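Local coordinates for HNH nuclease domain-containing protein (PDB 5ZMO) that recognises sulfur in phosphorothioated DNA through this sulfur-binding domain, one piece of a longer type IV restriction endonuclease that probably cuts through an HNH nuclease domain, at residues A[11-16]-A[138-143]; A[35-40]-A[131-136]; A[93-98]-A[112-117]. All blocks are in the same frame, centred on the assembly; numbering follows the deposited sequence. Where two conformers were deposited one is given.

How the contacts relate
Starting at the N terminus, contact 1 joins helix 9-14 to helix 130-144 and closes the widest loop, with 121 residues between its segments. Contact 2 is nested inside that loop: it joins helix 28-41 to the earlier turns of the same helix 130-144. Innermost is contact 3, which closes a short excursion of 13 residues between 93-98 and 112-117. No loops cross. Contacts 1 and 2 touch, through CD1 of Leu-140 and CD1 of Ile-37 at 4.2 Å, and join three helices. Contact 3, its centre about 25 Å from that of contact 2, joins the turn leading into strand 97-98 to the end of helix 106-112, on the other side of the chain's centre.

Contact 1 of 3, residues A[11-16]-A[138-143]; sequences RRVGDV and AGLIAR
The guanidinium of Arg-143 reaches across to the backbone of Gly-14, where NH1 donates a hydrogen bond to the carbonyl O at 3.0 Å. The bond is nearly straight, with an N-H...O angle of 167°, and the acceptor lies in the guanidinium plane; the donor is tilted 23° from the carbonyl plane. CG of Arg-143 stands anti to the backbone N (chi1 -172°), and the chain stays extended until a bend at chi3 turns the guanidinium to the carbonyl. Val-16 O also lies at the guanidinium edge, 3.8 Å from NH1 of Arg-143. Beside this polar bridge is an apolar one: CG1 of Val-13 sits 3.9 Å from both CG and CD2 of Leu-140, the two side chains crossing at about a right angle.

In the second shell, Leu-140 is backed by Leu-33 and Leu-34 of helix 28-41, while Val-13 also packs on Leu-86. The contact fastens helix 9-14 to the C-terminal part of helix 130-144. Its chemistry implies a buried apolar seam bordered by an exposed arginine; the carbonyl of Gly-14 probably eases the charge of Arg-143, against the nearby like charge of Arg-17.

Contact 2 of 3, residues A[35-40]-A[131-136]; sequences WAIGQA and EAAASA
Ile-37 points its CB from helix 28-41 toward helix 130-144 and meets two alanines, Ala-133 and Ala-136, one turn apart. From CB the side chain divides. The shorter branch, CG2, is anti to the backbone N and beside the carbonyl carbon, which brings it up to Ala-133: the methyl lies 4.0 Å from the backbone O of that residue and 4.2 Å from its CB. The longer branch leaves CB through CG1, which is anti to the carbonyl carbon (chi1 -68°). An extended second torsion, chi2 161°, then carries CD1 onward to Ala-136, whose CB it approaches at 4.2 Å. One isoleucine thus spans a helical turn of its partner, a methyl on each alanine.

This is helix-helix packing in the largely helical sulfur-binding domain, and the small residues on helix 130-144 are consistent with its spacing. The CA atoms of Ile-37 and Ala-133 are 6.7 Å apart, a close approach. All three touching residues are buried, and the 110 Å² of surface lost between the segments comes from them.

Trp-35, which takes no part in the contact, packs on Thr-53, Ala-56, Val-57 and Leu-60 and so places helix 50-63 beside helix 28-41. Helix 120-128 borders the region as well: Tyr-123 packs against Ala-40, and Leu-126 against both Ala-40 and the side chain of Ile-37.

Contact 3 of 3, residues A[93-98]-A[112-117]; sequences EELTLT and VDPSAG. With nucleotides of chain C.
Leu-95 and Val-112 meet where helix 106-112 runs out into strand 115-117, the middle strand of a three-stranded antiparallel sheet in the sulfur-binding domain. Asp-113 marks that exit: it is the first residue to leave helical geometry, with a positive phi, and its backbone turn leads into Pro-114.

The apolar contacts centre on one methyl. CD2 of Leu-95 lies 3.8 Å from CB of Val-112 and 4.0 Å from its CG2, and it also reaches CG of Pro-114 at 4.2 Å. In Leu-95, chi1 of -61° sets CG beside the backbone N, and chi2 of 170° then turns CD2 to Val-112. At the outer margin, CG2 of Val-112 comes to 3.9 Å from the backbone O of Glu-94. Trp-79 of helix 70-83 packs on Leu-95, and Trp-50 of helix 50-63 packs on Pro-114, so the joined turns are flanked by helices 70-83 and 50-63.

Polar interactions involve other residues of the two segments. OD2 of Asp-113 is hydrogen-bonded to OG of Ser-51. At the far end of 93-98, strand 97-98 pairs with strand 103-104 and delivers Thr-98 to the DNA backbone. OG1 of Thr-98, set opposite the backbone N by chi1 of -175°, donates a 2.8 Å hydrogen bond to the phosphate oxygen OP2 of DG3 of chain C.

Contact 1 of 3, residues A[11-16]-A[138-143]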
ATOM      1  N   ARG A  11       6.849   1.147  13.536  1.00 25.02           N
ATOM      2  CA  ARG A  11       8.287   1.265  13.182  1.00 29.02           C
ATOM      3  C   ARG A  11       8.550   0.788  11.759  1.00 29.66           C
ATOM      4  O   ARG A  11       9.319   1.424  10.999  1.00 30.43           O
ATOM      5  CB  ARG A  11       9.195   0.460  14.123  1.00 33.57           C
ATOM      6  CG  ARG A  11      10.689   0.676  13.846  1.00 38.91           C
ATOM      7  CD  ARG A  11      11.545   0.259  15.039  1.00 49.04           C
ATOM      8  NE  ARG A  11      11.447   1.259  16.107  1.00 52.04           N
ATOM      9  CZ  ARG A  11      12.147   2.394  16.147  1.00 58.88           C
ATOM     10  NH1 ARG A  11      13.053   2.694  15.202  1.00 63.78           N
ATOM     11  NH2 ARG A  11      11.953   3.242  17.150  1.00 60.65           N
ATOM     12  N   ARG A  12       7.950  -0.329  11.394  1.00 25.38           N
ATOM     13  CA  ARG A  12       8.123  -0.822   9.994  1.00 25.63           C
ATOM     14  C   ARG A  12       7.637   0.188   8.959  1.00 23.43           C
ATOM     15  O   ARG A  12       8.288   0.419   7.957  1.00 24.20           O
ATOM     16  CB  ARG A  12       7.565  -2.224   9.835  1.00 23.47           C
ATOM     17  CG  ARG A  12       8.495  -3.296  10.450  1.00 28.17           C
ATOM     18  CD  ARG A  12       8.034  -4.721  10.386  1.00 27.06           C
ATOM     19  NE  ARG A  12       7.007  -4.992  11.438  1.00 27.74           N
ATOM     20  CZ  ARG A  12       5.712  -5.152  11.245  1.00 29.03           C
ATOM     21  NH1 ARG A  12       4.899  -5.430  12.301  1.00 28.24           N
ATOM     22  NH2 ARG A  12       5.175  -5.145  10.029  1.00 29.71           N
ATOM     23  N   VAL A  13       6.478   0.774   9.192  1.00 23.41           N
ATOM     24  CA  VAL A  13       5.937   1.811   8.328  1.00 22.60           C
ATOM     25  C   VAL A  13       6.869   3.022   8.306  1.00 26.04           C
ATOM     26  O   VAL A  13       7.160   3.552   7.250  1.00 24.76           O
ATOM     27  CB  VAL A  13       4.531   2.260   8.787  1.00 24.93           C
ATOM     28  CG1 VAL A  13       4.130   3.559   8.072  1.00 27.21           C
ATOM     29  CG2 VAL A  13       3.539   1.138   8.560  1.00 23.68           C
ATOM     30  N   GLY A  14       7.410   3.429   9.460  1.00 25.79           N
ATOM     31  CA  GLY A  14       8.328   4.586   9.506  1.00 27.17           C
ATOM     32  C   GLY A  14       9.704   4.318   8.853  1.00 28.51           C
ATOM     33  O   GLY A  14      10.384   5.270   8.450  1.00 33.42           O
ATOM     34  N   ASP A  15      10.105   3.059   8.760  1.00 28.56           N
ATOM     35  CA  ASP A  15      11.335   2.664   8.009  1.00 34.21           C
ATOM     36  C   ASP A  15      11.158   2.650   6.493  1.00 32.87           C
ATOM     37  O   ASP A  15      12.123   2.395   5.774  1.00 37.75           O
ATOM     38  CB  ASP A  15      11.807   1.261   8.420  1.00 34.92           C
ATOM     39  CG  ASP A  15      12.372   1.197   9.851  1.00 38.66           C
ATOM     40  OD1 ASP A  15      12.634   2.250  10.479  1.00 39.25           O
ATOM     41  OD2 ASP A  15      12.515   0.050  10.347  1.00 42.77           O
ATOM     42  N   VAL A  16       9.943   2.821   5.991  1.00 27.44           N
ATOM     43  CA  VAL A  16       9.743   2.985   4.555  1.00 30.08           C
ATOM     44  C   VAL A  16      10.204   4.408   4.210  1.00 33.00           C
ATOM     45  O   VAL A  16       9.525   5.394   4.601  1.00 29.39           O
ATOM     46  CB  VAL A  16       8.279   2.769   4.105  1.00 29.29           C
ATOM     47  CG1 VAL A  16       8.143   3.074   2.602  1.00 32.47           C
ATOM     48  CG2 VAL A  16       7.850   1.350   4.361  1.00 30.86           C
ATOM     49  N   ALA A 138      -1.971   8.674  10.069  1.00 28.66           N
ATOM     50  CA  ALA A 138      -1.602  10.097  10.337  1.00 28.15           C
ATOM     51  C   ALA A 138      -0.125  10.313  10.124  1.00 26.87           C
ATOM     52  O   ALA A 138       0.274  11.307   9.542  1.00 28.13           O
ATOM     53  CB  ALA A 138      -1.988  10.522  11.727  1.00 32.58           C
ATOM     54  N   GLY A 139       0.694   9.380  10.573  1.00 28.65           N
ATOM     55  CA  GLY A 139       2.121   9.448  10.315  1.00 28.84           C
ATOM     56  C   GLY A 139       2.451   9.489   8.850  1.00 28.07           C
ATOM     57  O   GLY A 139       3.304  10.279   8.399  1.00 26.38           O
ATOM     58  N   LEU A 140       1.819   8.621   8.054  1.00 26.85           N
ATOM     59  CA  LEU A 140       2.060   8.649   6.581  1.00 23.82           C
ATOM     60  C   LEU A 140       1.577   9.940   5.952  1.00 24.20           C
ATOM     61  O   LEU A 140       2.199  10.472   5.075  1.00 25.94           O
ATOM     62  CB  LEU A 140       1.393   7.469   5.893  1.00 25.07           C
ATOM     63  CG  LEU A 140       2.047   6.127   6.081  1.00 23.86           C
ATOM     64  CD1 LEU A 140       1.165   4.975   5.674  1.00 26.14           C
ATOM     65  CD2 LEU A 140       3.325   6.120   5.232  1.00 24.40           C
ATOM     66  N   ILE A 141       0.433  10.433   6.398  1.00 23.87           N
ATOM     67  CA  ILE A 141      -0.110  11.656   5.863  1.00 26.02           C
ATOM     68  C   ILE A 141       0.780  12.853   6.214  1.00 25.98           C
ATOM     69  O   ILE A 141       1.015  13.692   5.327  1.00 27.39           O
ATOM     70  CB  ILE A 141      -1.555  11.892   6.356  1.00 26.43           C
ATOM     71  CG1 ILE A 141      -2.493  10.943   5.599  1.00 30.28           C
ATOM     72  CG2 ILE A 141      -2.012  13.320   6.098  1.00 29.12           C
ATOM     73  CD1 ILE A 141      -3.840  10.737   6.248  1.00 30.01           C
ATOM     74  N   ALA A 142       1.319  12.881   7.428  1.00 26.75           N
ATOM     75  CA  ALA A 142       2.178  14.004   7.849  1.00 28.63           C
ATOM     76  C   ALA A 142       3.444  14.014   7.069  1.00 28.01           C
ATOM     77  O   ALA A 142       3.930  15.078   6.672  1.00 29.26           O
ATOM     78  CB  ALA A 142       2.509  13.955   9.320  1.00 29.44           C
ATOM     79  N   ARG A 143       3.989  12.834   6.801  1.00 27.34           N
ATOM     80  CA  ARG A 143       5.246  12.795   6.090  1.00 26.92           C
ATOM     81  C   ARG A 143       5.143  13.005   4.578  1.00 28.93           C
ATOM     82  O   ARG A 143       6.043  13.575   3.977  1.00 28.11           O
ATOM     83  CB  ARG A 143       5.970  11.463   6.403  1.00 29.92           C
ATOM     84  CG  ARG A 143       7.363  11.388   5.862  1.00 38.02           C
ATOM     85  CD  ARG A 143       8.075  10.107   6.278  1.00 44.32           C
ATOM     86  NE  ARG A 143       8.387  10.011   7.706  1.00 49.74           N
ATOM     87  CZ  ARG A 143       8.943   8.928   8.266  1.00 62.79           C
ATOM     88  NH1 ARG A 143       9.236   7.835   7.533  1.00 63.32           N
ATOM     89  NH2 ARG A 143       9.216   8.926   9.571  1.00 73.52           N
TER

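Contact 2 of 3, residues A[35-40]-A[131-136]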
ATOM      1  N   TRP A  35      -3.976   2.938   1.695  1.00 21.09           N
ATOM      2  CA  TRP A  35      -5.143   2.254   1.161  1.00 20.31           C
ATOM      3  C   TRP A  35      -5.366   1.014   1.988  1.00 22.68           C
ATOM      4  O   TRP A  35      -6.505   0.736   2.424  1.00 21.00           O
ATOM      5  CB  TRP A  35      -4.981   1.929  -0.305  1.00 21.95           C
ATOM      6  CG  TRP A  35      -6.106   1.156  -0.853  1.00 21.94           C
ATOM      7  CD1 TRP A  35      -7.340   1.633  -1.261  1.00 23.31           C
ATOM      8  CD2 TRP A  35      -6.151  -0.267  -1.048  1.00 23.71           C
ATOM      9  NE1 TRP A  35      -8.118   0.610  -1.689  1.00 23.71           N
ATOM     10  CE2 TRP A  35      -7.441  -0.568  -1.561  1.00 21.58           C
ATOM     11  CE3 TRP A  35      -5.247  -1.316  -0.808  1.00 23.03           C
ATOM     12  CZ2 TRP A  35      -7.822  -1.858  -1.877  1.00 23.89           C
ATOM     13  CZ3 TRP A  35      -5.639  -2.618  -1.137  1.00 23.56           C
ATOM     14  CH2 TRP A  35      -6.914  -2.863  -1.637  1.00 23.66           C
ATOM     15  N   ALA A  36      -4.285   0.250   2.205  1.00 20.36           N
ATOM     16  CA  ALA A  36      -4.423  -1.007   3.002  1.00 22.86           C
ATOM     17  C   ALA A  36      -4.899  -0.777   4.457  1.00 21.52           C
ATOM     18  O   ALA A  36      -5.661  -1.566   5.014  1.00 22.20           O
ATOM     19  CB  ALA A  36      -3.132  -1.785   3.001  1.00 23.88           C
ATOM     20  N   ILE A  37      -4.502   0.352   5.066  1.00 20.79           N
ATOM     21  CA  ILE A  37      -4.962   0.676   6.416  1.00 21.77           C
ATOM     22  C   ILE A  37      -6.434   0.957   6.360  1.00 22.16           C
ATOM     23  O   ILE A  37      -7.226   0.513   7.230  1.00 24.96           O
ATOM     24  CB  ILE A  37      -4.147   1.818   7.054  1.00 23.09           C
ATOM     25  CG1 ILE A  37      -2.715   1.358   7.329  1.00 25.82           C
ATOM     26  CG2 ILE A  37      -4.840   2.282   8.329  1.00 23.92           C
ATOM     27  CD1 ILE A  37      -1.728   2.510   7.526  1.00 25.31           C
ATOM     28  N   GLY A  38      -6.838   1.766   5.391  1.00 21.03           N
ATOM     29  CA  GLY A  38      -8.292   2.015   5.172  1.00 25.32           C
ATOM     30  C   GLY A  38      -9.107   0.750   4.935  1.00 23.32           C
ATOM     31  O   GLY A  38     -10.234   0.569   5.508  1.00 24.02           O
ATOM     32  N   GLN A  39      -8.531  -0.167   4.167  1.00 21.35           N
ATOM     33  CA  GLN A  39      -9.195  -1.481   3.940  1.00 22.86           C
ATOM     34  C   GLN A  39      -9.336  -2.259   5.276  1.00 22.60           C
ATOM     35  O   GLN A  39     -10.425  -2.852   5.553  1.00 26.56           O
ATOM     36  CB  GLN A  39      -8.447  -2.330   2.858  1.00 23.07           C
ATOM     37  CG  GLN A  39      -8.485  -1.695   1.471  1.00 24.91           C
ATOM     38  CD  GLN A  39      -9.894  -1.618   0.947  1.00 30.34           C
ATOM     39  OE1 GLN A  39     -10.512  -0.525   0.884  1.00 32.58           O
ATOM     40  NE2 GLN A  39     -10.446  -2.776   0.618  1.00 25.87           N
ATOM     41  N   ALA A  40      -8.308  -2.271   6.125  1.00 24.06           N
ATOM     42  CA  ALA A  40      -8.385  -3.037   7.387  1.00 25.37           C
ATOM     43  C   ALA A  40      -9.486  -2.434   8.270  1.00 31.31           C
ATOM     44  O   ALA A  40     -10.295  -3.119   8.859  1.00 30.05           O
ATOM     45  CB  ALA A  40      -7.074  -3.003   8.076  1.00 24.92           C
ATOM     46  N   GLU A 131      -6.888   3.236  17.378  1.00 40.84           N
ATOM     47  CA  GLU A 131      -5.923   4.310  17.712  1.00 39.34           C
ATOM     48  C   GLU A 131      -4.546   4.058  17.065  1.00 38.77           C
ATOM     49  O   GLU A 131      -3.882   5.008  16.630  1.00 35.63           O
ATOM     50  CB  GLU A 131      -5.831   4.560  19.249  1.00 46.75           C
ATOM     51  CG  GLU A 131      -5.462   5.997  19.657  1.00 50.56           C
ATOM     52  CD  GLU A 131      -5.140   6.226  21.159  1.00 53.64           C
ATOM     53  OE1 GLU A 131      -4.663   7.336  21.468  1.00 55.18           O
ATOM     54  OE2 GLU A 131      -5.358   5.364  22.058  1.00 61.54           O
ATOM     55  N   ALA A 132      -4.139   2.791  16.991  1.00 38.91           N
ATOM     56  CA  ALA A 132      -2.916   2.393  16.326  1.00 35.61           C
ATOM     57  C   ALA A 132      -3.030   2.539  14.821  1.00 36.44           C
ATOM     58  O   ALA A 132      -2.057   2.923  14.200  1.00 35.95           O
ATOM     59  CB  ALA A 132      -2.520   0.981  16.681  1.00 37.38           C
ATOM     60  N   ALA A 133      -4.202   2.253  14.241  1.00 31.57           N
ATOM     61  CA  ALA A 133      -4.433   2.531  12.826  1.00 31.90           C
ATOM     62  C   ALA A 133      -4.367   4.045  12.489  1.00 29.57           C
ATOM     63  O   ALA A 133      -3.732   4.457  11.527  1.00 28.07           O
ATOM     64  CB  ALA A 133      -5.755   1.950  12.394  1.00 30.35           C
ATOM     65  N   ALA A 134      -5.157   4.826  13.221  1.00 32.72           N
ATOM     66  CA  ALA A 134      -5.123   6.300  13.139  1.00 31.12           C
ATOM     67  C   ALA A 134      -3.661   6.855  13.175  1.00 28.01           C
ATOM     68  O   ALA A 134      -3.280   7.651  12.314  1.00 30.63           O
ATOM     69  CB  ALA A 134      -5.969   6.906  14.264  1.00 30.59           C
ATOM     70  N   SER A 135      -2.839   6.441  14.135  0.50 28.56           N
ATOM     71  CA  SER A 135      -1.508   7.027  14.275  0.50 29.70           C
ATOM     72  C   SER A 135      -0.618   6.601  13.145  0.50 29.50           C
ATOM     73  O   SER A 135       0.114   7.426  12.614  0.50 28.36           O
ATOM     74  CB  SER A 135      -0.862   6.703  15.626  0.50 29.56           C
ATOM     75  OG  SER A 135      -0.387   5.391  15.656  0.50 30.67           O
ATOM     76  N   ALA A 136      -0.714   5.335  12.724  1.00 29.25           N
ATOM     77  CA  ALA A 136       0.027   4.914  11.520  1.00 28.88           C
ATOM     78  C   ALA A 136      -0.420   5.677  10.237  1.00 24.88           C
ATOM     79  O   ALA A 136       0.426   6.110   9.448  1.00 25.79           O
ATOM     80  CB  ALA A 136      -0.052   3.403  11.291  1.00 29.28           C
TER

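Contact 3 of 3, residues A[93-98]-A[112-117]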
ATOM      1  N   GLU A  93       5.805 -17.731  -5.777  1.00 31.00           N
ATOM      2  CA  GLU A  93       6.729 -18.616  -6.477  1.00 35.02           C
ATOM      3  C   GLU A  93       6.176 -19.009  -7.866  1.00 30.21           C
ATOM      4  O   GLU A  93       6.942 -19.484  -8.689  1.00 33.82           O
ATOM      5  CB  GLU A  93       7.138 -19.828  -5.567  1.00 39.96           C
ATOM      6  CG  GLU A  93       8.446 -19.651  -4.728  1.00 52.49           C
ATOM      7  CD  GLU A  93       8.521 -18.431  -3.758  1.00 62.65           C
ATOM      8  OE1 GLU A  93       7.804 -18.378  -2.723  1.00 60.07           O
ATOM      9  OE2 GLU A  93       9.364 -17.519  -3.988  1.00 70.51           O
ATOM     10  N   GLU A  94       4.892 -18.744  -8.143  1.00 27.35           N
ATOM     11  CA  GLU A  94       4.233 -18.933  -9.429  1.00 27.40           C
ATOM     12  C   GLU A  94       4.487 -17.822 -10.447  1.00 23.77           C
ATOM     13  O   GLU A  94       4.223 -18.003 -11.631  1.00 28.49           O
ATOM     14  CB  GLU A  94       2.740 -19.164  -9.265  1.00 30.85           C
ATOM     15  CG  GLU A  94       2.377 -20.382  -8.375  1.00 37.54           C
ATOM     16  CD  GLU A  94       3.189 -21.666  -8.693  1.00 46.76           C
ATOM     17  OE1 GLU A  94       3.686 -22.343  -7.746  1.00 53.01           O
ATOM     18  OE2 GLU A  94       3.354 -21.984  -9.904  1.00 47.16           O
ATOM     19  N   LEU A  95       4.966 -16.682  -9.987  1.00 25.12           N
ATOM     20  CA  LEU A  95       5.125 -15.497 -10.819  1.00 23.86           C
ATOM     21  C   LEU A  95       6.416 -15.634 -11.633  1.00 25.72           C
ATOM     22  O   LEU A  95       7.372 -16.308 -11.214  1.00 30.30           O
ATOM     23  CB  LEU A  95       5.100 -14.206  -9.951  1.00 23.44           C
ATOM     24  CG  LEU A  95       3.791 -13.958  -9.142  1.00 24.32           C
ATOM     25  CD1 LEU A  95       3.929 -12.828  -8.138  1.00 25.96           C
ATOM     26  CD2 LEU A  95       2.643 -13.641 -10.067  1.00 25.66           C
ATOM     27  N   THR A  96       6.472 -14.967 -12.769  1.00 24.64           N
ATOM     28  CA  THR A  96       7.717 -14.831 -13.520  1.00 26.20           C
ATOM     29  C   THR A  96       8.424 -13.519 -13.165  1.00 27.83           C
ATOM     30  O   THR A  96       7.814 -12.448 -13.274  1.00 26.34           O
ATOM     31  CB  THR A  96       7.396 -14.922 -15.034  1.00 27.35           C
ATOM     32  OG1 THR A  96       6.780 -16.195 -15.241  1.00 28.67           O
ATOM     33  CG2 THR A  96       8.703 -14.805 -15.895  1.00 30.48           C
ATOM     34  N   LEU A  97       9.701 -13.566 -12.750  1.00 26.85           N
ATOM     35  CA  LEU A  97      10.399 -12.354 -12.402  1.00 28.36           C
ATOM     36  C   LEU A  97      11.155 -11.799 -13.594  1.00 31.45           C
ATOM     37  O   LEU A  97      11.571 -12.546 -14.470  1.00 32.04           O
ATOM     38  CB  LEU A  97      11.405 -12.602 -11.287  1.00 34.01           C
ATOM     39  CG  LEU A  97      10.862 -13.171  -9.986  1.00 34.91           C
ATOM     40  CD1 LEU A  97      11.974 -13.307  -8.970  1.00 40.16           C
ATOM     41  CD2 LEU A  97       9.764 -12.282  -9.463  1.00 36.77           C
ATOM     42  N   THR A  98      11.366 -10.505 -13.587  1.00 29.07           N
ATOM     43  CA  THR A  98      12.198  -9.826 -14.580  1.00 30.27           C
ATOM     44  C   THR A  98      13.188  -8.888 -13.921  1.00 28.68           C
ATOM     45  O   THR A  98      13.140  -8.656 -12.714  1.00 28.41           O
ATOM     46  CB  THR A  98      11.310  -9.121 -15.631  1.00 32.25           C
ATOM     47  OG1 THR A  98      12.124  -8.541 -16.684  1.00 31.82           O
ATOM     48  CG2 THR A  98      10.409  -8.052 -14.998  1.00 31.84           C
ATOM     49  N   VAL A 112      -1.643 -14.901 -13.031  1.00 25.21           N
ATOM     50  CA  VAL A 112      -1.719 -15.661 -11.792  1.00 24.97           C
ATOM     51  C   VAL A 112      -2.791 -15.020 -10.897  1.00 29.14           C
ATOM     52  O   VAL A 112      -3.520 -15.713 -10.188  1.00 27.22           O
ATOM     53  CB  VAL A 112      -0.356 -15.714 -11.103  1.00 26.40           C
ATOM     54  CG1 VAL A 112      -0.486 -16.289  -9.696  1.00 29.69           C
ATOM     55  CG2 VAL A 112       0.623 -16.538 -11.957  1.00 27.96           C
ATOM     56  N   ASP A 113      -2.882 -13.675 -10.954  1.00 28.00           N
ATOM     57  CA  ASP A 113      -3.789 -12.873 -10.120  1.00 25.70           C
ATOM     58  C   ASP A 113      -3.655 -13.248  -8.654  1.00 24.80           C
ATOM     59  O   ASP A 113      -4.666 -13.655  -8.032  1.00 25.10           O
ATOM     60  CB  ASP A 113      -5.240 -12.989 -10.569  1.00 26.50           C
ATOM     61  CG  ASP A 113      -6.088 -11.839 -10.101  1.00 28.66           C
ATOM     62  OD1 ASP A 113      -5.497 -10.880  -9.551  1.00 28.85           O
ATOM     63  OD2 ASP A 113      -7.326 -11.840 -10.303  1.00 31.29           O
ATOM     64  N   PRO A 114      -2.433 -13.189  -8.114  1.00 24.85           N
ATOM     65  CA  PRO A 114      -2.184 -13.545  -6.710  1.00 25.85           C
ATOM     66  C   PRO A 114      -2.885 -12.655  -5.736  1.00 28.54           C
ATOM     67  O   PRO A 114      -3.047 -11.453  -6.011  1.00 25.47           O
ATOM     68  CB  PRO A 114      -0.711 -13.328  -6.541  1.00 26.07           C
ATOM     69  CG  PRO A 114      -0.412 -12.229  -7.482  1.00 26.95           C
ATOM     70  CD  PRO A 114      -1.241 -12.542  -8.684  1.00 26.01           C
ATOM     71  N   SER A 115      -3.315 -13.238  -4.614  1.00 27.47           N
ATOM     72  CA  SER A 115      -3.837 -12.412  -3.541  1.00 30.53           C
ATOM     73  C   SER A 115      -2.724 -11.853  -2.655  1.00 28.99           C
ATOM     74  O   SER A 115      -1.642 -12.393  -2.552  1.00 28.26           O
ATOM     75  CB  SER A 115      -4.926 -13.149  -2.769  1.00 31.68           C
ATOM     76  OG  SER A 115      -6.108 -13.146  -3.531  1.00 31.03           O
ATOM     77  N   ALA A 116      -2.941 -10.679  -2.060  1.00 25.27           N
ATOM     78  CA  ALA A 116      -1.954 -10.107  -1.243  1.00 24.54           C
ATOM     79  C   ALA A 116      -2.593  -9.127  -0.303  1.00 23.97           C
ATOM     80  O   ALA A 116      -3.738  -8.721  -0.523  1.00 24.05           O
ATOM     81  CB  ALA A 116      -0.922  -9.357  -2.064  1.00 27.50           C
ATOM     82  N   GLY A 117      -1.802  -8.785   0.710  1.00 24.75           N
ATOM     83  CA  GLY A 117      -2.178  -7.742   1.664  1.00 24.85           C
ATOM     84  C   GLY A 117      -1.296  -7.729   2.882  1.00 24.66           C
ATOM     85  O   GLY A 117      -0.160  -8.219   2.887  1.00 20.78           O
TER
ATOM     86  P    DG C   3      12.215  -9.956 -20.053  1.00 39.11           P
ATOM     87  OP1  DG C   3      12.764 -10.934 -21.022  1.00 46.14           O
ATOM     88  OP2  DG C   3      11.778 -10.395 -18.695  1.00 41.94           O
ATOM     89  O5'  DG C   3      13.371  -8.878 -19.808  1.00 41.12           O
ATOM     90  C5'  DG C   3      14.195  -8.385 -20.902  1.00 41.18           C
ATOM     91  C4'  DG C   3      15.033  -7.208 -20.461  1.00 38.92           C
ATOM     92  O4'  DG C   3      14.163  -6.071 -20.238  1.00 36.69           O
ATOM     93  C3'  DG C   3      15.813  -7.418 -19.156  1.00 36.15           C
ATOM     94  O3'  DG C   3      17.081  -6.787 -19.273  1.00 32.90           O
ATOM     95  C2'  DG C   3      14.965  -6.691 -18.134  1.00 33.73           C
ATOM     96  C1'  DG C   3      14.486  -5.521 -18.962  1.00 33.91           C
ATOM     97  N9   DG C   3      13.310  -4.822 -18.446  1.00 30.47           N
ATOM     98  C8   DG C   3      12.245  -5.332 -17.744  1.00 31.18           C
ATOM     99  N7   DG C   3      11.365  -4.425 -17.414  1.00 35.08           N
ATOM    100  C5   DG C   3      11.888  -3.246 -17.922  1.00 30.90           C
ATOM    101  C6   DG C   3      11.384  -1.926 -17.877  1.00 31.86           C
ATOM    102  O6   DG C   3      10.350  -1.513 -17.344  1.00 26.77           O
ATOM    103  N1   DG C   3      12.243  -1.033 -18.503  1.00 27.33           N
ATOM    104  C2   DG C   3      13.398  -1.379 -19.167  1.00 29.60           C
ATOM    105  N2   DG C   3      14.102  -0.380 -19.691  1.00 28.56           N
ATOM    106  N3   DG C   3      13.883  -2.605 -19.210  1.00 29.68           N
ATOM    107  C4   DG C   3      13.083  -3.481 -18.573  1.00 30.98           C
TER